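3-deoxy-D-manno-octulosonate 8-phosphate phosphatase KdsC (Haemophilus influenzae Rd, PDB 1J8D) hydrolyses 3-deoxy-D-manno-octulosonate 8-phosphate to 3-deoxy-D-manno-octulosonate and inorganic phosphate, a magnesium-dependent step of lipopolysaccharide biosynthesis. Local coordinates at residues K45-A50 with M154-Q159. Residues are numbered along the deposited sequence; the frame is centred on the assembly and turned at random.
Sequences KMLMDA and MILQAQ
Leu156 reaches from the last turn of helix 147-158 against the end of helix 38-49, meeting Met46, Leu47 and Ala50, the residue just after it. Its CG lies anti to its own carbonyl carbon (chi1 -68°), which directs the side chain toward segment 45-50. Leu156 CD2 presses on Ala50 CB at 3.4 Å, closer than usual for two carbons. Leu156 CD1 meets selenomethionine Met46 at CB, 3.7 Å away. The side chain of Met46 also touches Arg149, Asp153 and Phe165. The Leu47 and Leu156 side chains cross at a slant, with Leu47 CD1 4.0 Å from Leu156 CD2. The same Leu47 CD1 lies more loosely against Ile155 CB, at 4.3 Å. The two helical segments run 34° from parallel, with axes 10.4 Å apart, so side chains, not backbones, make the contact. Val164 and Phe165 of helix 163-166 also pack on Leu156.

The polar residues turn to other partners. Lys45, which probably binds substrate as in relatives, hydrogen-bonds through NZ to Leu72 O. On the exposed side, Gln157 OE1 hydrogen-bonds with Ser162 OG. The contact joins two helices of the HAD-type fold. No hydrogen bond or salt bridge spans the segments, so their mutual hold rests on apolar packing centred on Leu156.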
ATOM      1  N   LYS A  45      -0.968  16.158 -17.622  1.00 26.03           N
ATOM      2  CA  LYS A  45      -1.833  16.699 -18.667  1.00 26.27           C
ATOM      3  C   LYS A  45      -2.068  18.210 -18.475  1.00 29.27           C
ATOM      4  O   LYS A  45      -2.058  18.972 -19.437  1.00 33.51           O
ATOM      5  CB  LYS A  45      -3.176  15.974 -18.677  1.00 25.19           C
ATOM      6  CG  LYS A  45      -3.092  14.454 -18.802  1.00 25.96           C
ATOM      7  CD  LYS A  45      -2.448  14.021 -20.098  1.00 29.51           C
ATOM      8  CE  LYS A  45      -3.194  14.540 -21.327  1.00 28.65           C
ATOM      9  NZ  LYS A  45      -2.713  13.928 -22.594  1.00 34.37           N
HETATM   10  N   MSE A  46      -2.264  18.656 -17.240  1.00 27.86           N
HETATM   11  CA  MSE A  46      -2.480  20.081 -17.024  1.00 30.04           C
HETATM   12  C   MSE A  46      -1.262  20.918 -17.399  1.00 29.49           C
HETATM   13  O   MSE A  46      -1.399  22.023 -17.936  1.00 33.13           O
HETATM   14  CB  MSE A  46      -2.880  20.345 -15.575  1.00 25.68           C
HETATM   15  CG  MSE A  46      -4.194  19.723 -15.251  1.00 27.13           C
HETATM   16 SE   MSE A  46      -4.576  19.804 -13.419  1.00 24.13          SE
HETATM   17  CE  MSE A  46      -2.994  19.095 -12.724  1.00 43.68           C
ATOM     18  N   LEU A  47      -0.077  20.374 -17.126  1.00 25.16           N
ATOM     19  CA  LEU A  47       1.193  21.024 -17.431  1.00 19.93           C
ATOM     20  C   LEU A  47       1.354  21.157 -18.953  1.00 25.97           C
ATOM     21  O   LEU A  47       1.632  22.231 -19.492  1.00 22.40           O
ATOM     22  CB  LEU A  47       2.306  20.152 -16.865  1.00 21.21           C
ATOM     23  CG  LEU A  47       3.410  20.738 -15.978  1.00 25.57           C
ATOM     24  CD1 LEU A  47       2.932  21.937 -15.173  1.00 19.07           C
ATOM     25  CD2 LEU A  47       3.926  19.625 -15.099  1.00 13.34           C
HETATM   26  N   MSE A  48       1.138  20.053 -19.654  1.00 27.51           N
HETATM   27  CA  MSE A  48       1.310  20.045 -21.098  1.00 34.00           C
HETATM   28  C   MSE A  48       0.284  20.960 -21.715  1.00 37.53           C
HETATM   29  O   MSE A  48       0.561  21.675 -22.677  1.00 39.58           O
HETATM   30  CB  MSE A  48       1.132  18.627 -21.649  1.00 33.58           C
HETATM   31  CG  MSE A  48       2.150  17.617 -21.120  1.00 31.97           C
HETATM   32 SE   MSE A  48       1.706  15.864 -21.701  1.00 27.02          SE
HETATM   33  CE  MSE A  48      -0.070  15.833 -21.145  1.00 22.78           C
ATOM     34  N   ASP A  49      -0.905  20.935 -21.136  1.00 34.47           N
ATOM     35  CA  ASP A  49      -1.977  21.743 -21.621  1.00 31.62           C
ATOM     36  C   ASP A  49      -1.646  23.231 -21.454  1.00 37.07           C
ATOM     37  O   ASP A  49      -2.109  24.064 -22.237  1.00 36.57           O
ATOM     38  CB  ASP A  49      -3.254  21.361 -20.879  1.00 39.80           C
ATOM     39  CG  ASP A  49      -4.444  22.159 -21.339  1.00 42.68           C
ATOM     40  OD1 ASP A  49      -4.836  21.990 -22.516  1.00 42.22           O
ATOM     41  OD2 ASP A  49      -4.962  22.962 -20.522  1.00 40.65           O
ATOM     42  N   ALA A  50      -0.832  23.566 -20.452  1.00 33.39           N
ATOM     43  CA  ALA A  50      -0.444  24.954 -20.223  1.00 31.05           C
ATOM     44  C   ALA A  50       0.871  25.321 -20.928  1.00 33.53           C
ATOM     45  O   ALA A  50       1.580  26.257 -20.522  1.00 35.17           O
ATOM     46  CB  ALA A  50      -0.327  25.224 -18.722  1.00 26.96           C
HETATM   47  N   MSE A 154       1.985  23.782  -8.352  1.00 27.97           N
HETATM   48  CA  MSE A 154       2.890  24.849  -7.989  1.00 28.06           C
HETATM   49  C   MSE A 154       3.398  25.644  -9.207  1.00 29.53           C
HETATM   50  O   MSE A 154       3.548  26.874  -9.146  1.00 33.59           O
HETATM   51  CB  MSE A 154       4.056  24.250  -7.207  1.00 34.90           C
HETATM   52  CG  MSE A 154       4.921  25.241  -6.484  1.00 33.22           C
HETATM   53 SE   MSE A 154       6.255  24.315  -5.482  1.00 37.95          SE
HETATM   54  CE  MSE A 154       5.237  22.935  -4.875  1.00 13.05           C
ATOM     55  N   ILE A 155       3.666  24.962 -10.311  1.00 24.98           N
ATOM     56  CA  ILE A 155       4.154  25.677 -11.473  1.00 26.60           C
ATOM     57  C   ILE A 155       2.990  26.422 -12.132  1.00 30.02           C
ATOM     58  O   ILE A 155       3.117  27.588 -12.525  1.00 29.73           O
ATOM     59  CB  ILE A 155       4.798  24.729 -12.517  1.00 27.01           C
ATOM     60  CG1 ILE A 155       5.964  23.968 -11.882  1.00 24.22           C
ATOM     61  CG2 ILE A 155       5.271  25.545 -13.722  1.00 20.54           C
ATOM     62  CD1 ILE A 155       6.519  22.806 -12.706  1.00 20.12           C
ATOM     63  N   LEU A 156       1.857  25.749 -12.261  1.00 24.63           N
ATOM     64  CA  LEU A 156       0.700  26.366 -12.881  1.00 30.61           C
ATOM     65  C   LEU A 156       0.223  27.585 -12.090  1.00 34.04           C
ATOM     66  O   LEU A 156      -0.114  28.623 -12.664  1.00 35.63           O
ATOM     67  CB  LEU A 156      -0.421  25.339 -13.019  1.00 23.99           C
ATOM     68  CG  LEU A 156      -0.087  24.251 -14.034  1.00 23.51           C
ATOM     69  CD1 LEU A 156      -1.275  23.323 -14.144  1.00 25.11           C
ATOM     70  CD2 LEU A 156       0.263  24.860 -15.384  1.00 19.86           C
ATOM     71  N   GLN A 157       0.197  27.452 -10.774  1.00 30.93           N
ATOM     72  CA  GLN A 157      -0.215  28.546  -9.923  1.00 34.07           C
ATOM     73  C   GLN A 157       0.746  29.722 -10.163  1.00 40.34           C
ATOM     74  O   GLN A 157       0.321  30.859 -10.419  1.00 41.35           O
ATOM     75  CB  GLN A 157      -0.136  28.109  -8.470  1.00 30.57           C
ATOM     76  CG  GLN A 157      -0.601  29.125  -7.485  1.00 27.85           C
ATOM     77  CD  GLN A 157      -2.075  29.350  -7.624  1.00 37.57           C
ATOM     78  OE1 GLN A 157      -2.514  30.409  -8.093  1.00 35.14           O
ATOM     79  NE2 GLN A 157      -2.869  28.336  -7.241  1.00 30.64           N
ATOM     80  N   ALA A 158       2.040  29.430 -10.084  1.00 34.03           N
ATOM     81  CA  ALA A 158       3.062  30.440 -10.266  1.00 37.45           C
ATOM     82  C   ALA A 158       2.975  31.142 -11.613  1.00 38.24           C
ATOM     83  O   ALA A 158       3.411  32.278 -11.748  1.00 38.75           O
ATOM     84  CB  ALA A 158       4.433  29.817 -10.103  1.00 42.89           C
ATOM     85  N   GLN A 159       2.417  30.465 -12.609  1.00 36.24           N
ATOM     86  CA  GLN A 159       2.306  31.035 -13.938  1.00 32.62           C
ATOM     87  C   GLN A 159       0.940  31.647 -14.235  1.00 33.73           C
ATOM     88  O   GLN A 159       0.627  31.946 -15.370  1.00 31.44           O
ATOM     89  CB  GLN A 159       2.667  29.971 -14.982  1.00 31.64           C
ATOM     90  CG  GLN A 159       4.165  29.892 -15.200  1.00 34.41           C
ATOM     91  CD  GLN A 159       4.600  28.786 -16.142  1.00 31.93           C
ATOM     92  OE1 GLN A 159       3.942  28.487 -17.148  1.00 33.53           O
ATOM     93  NE2 GLN A 159       5.729  28.177 -15.825  1.00 36.36           N
TER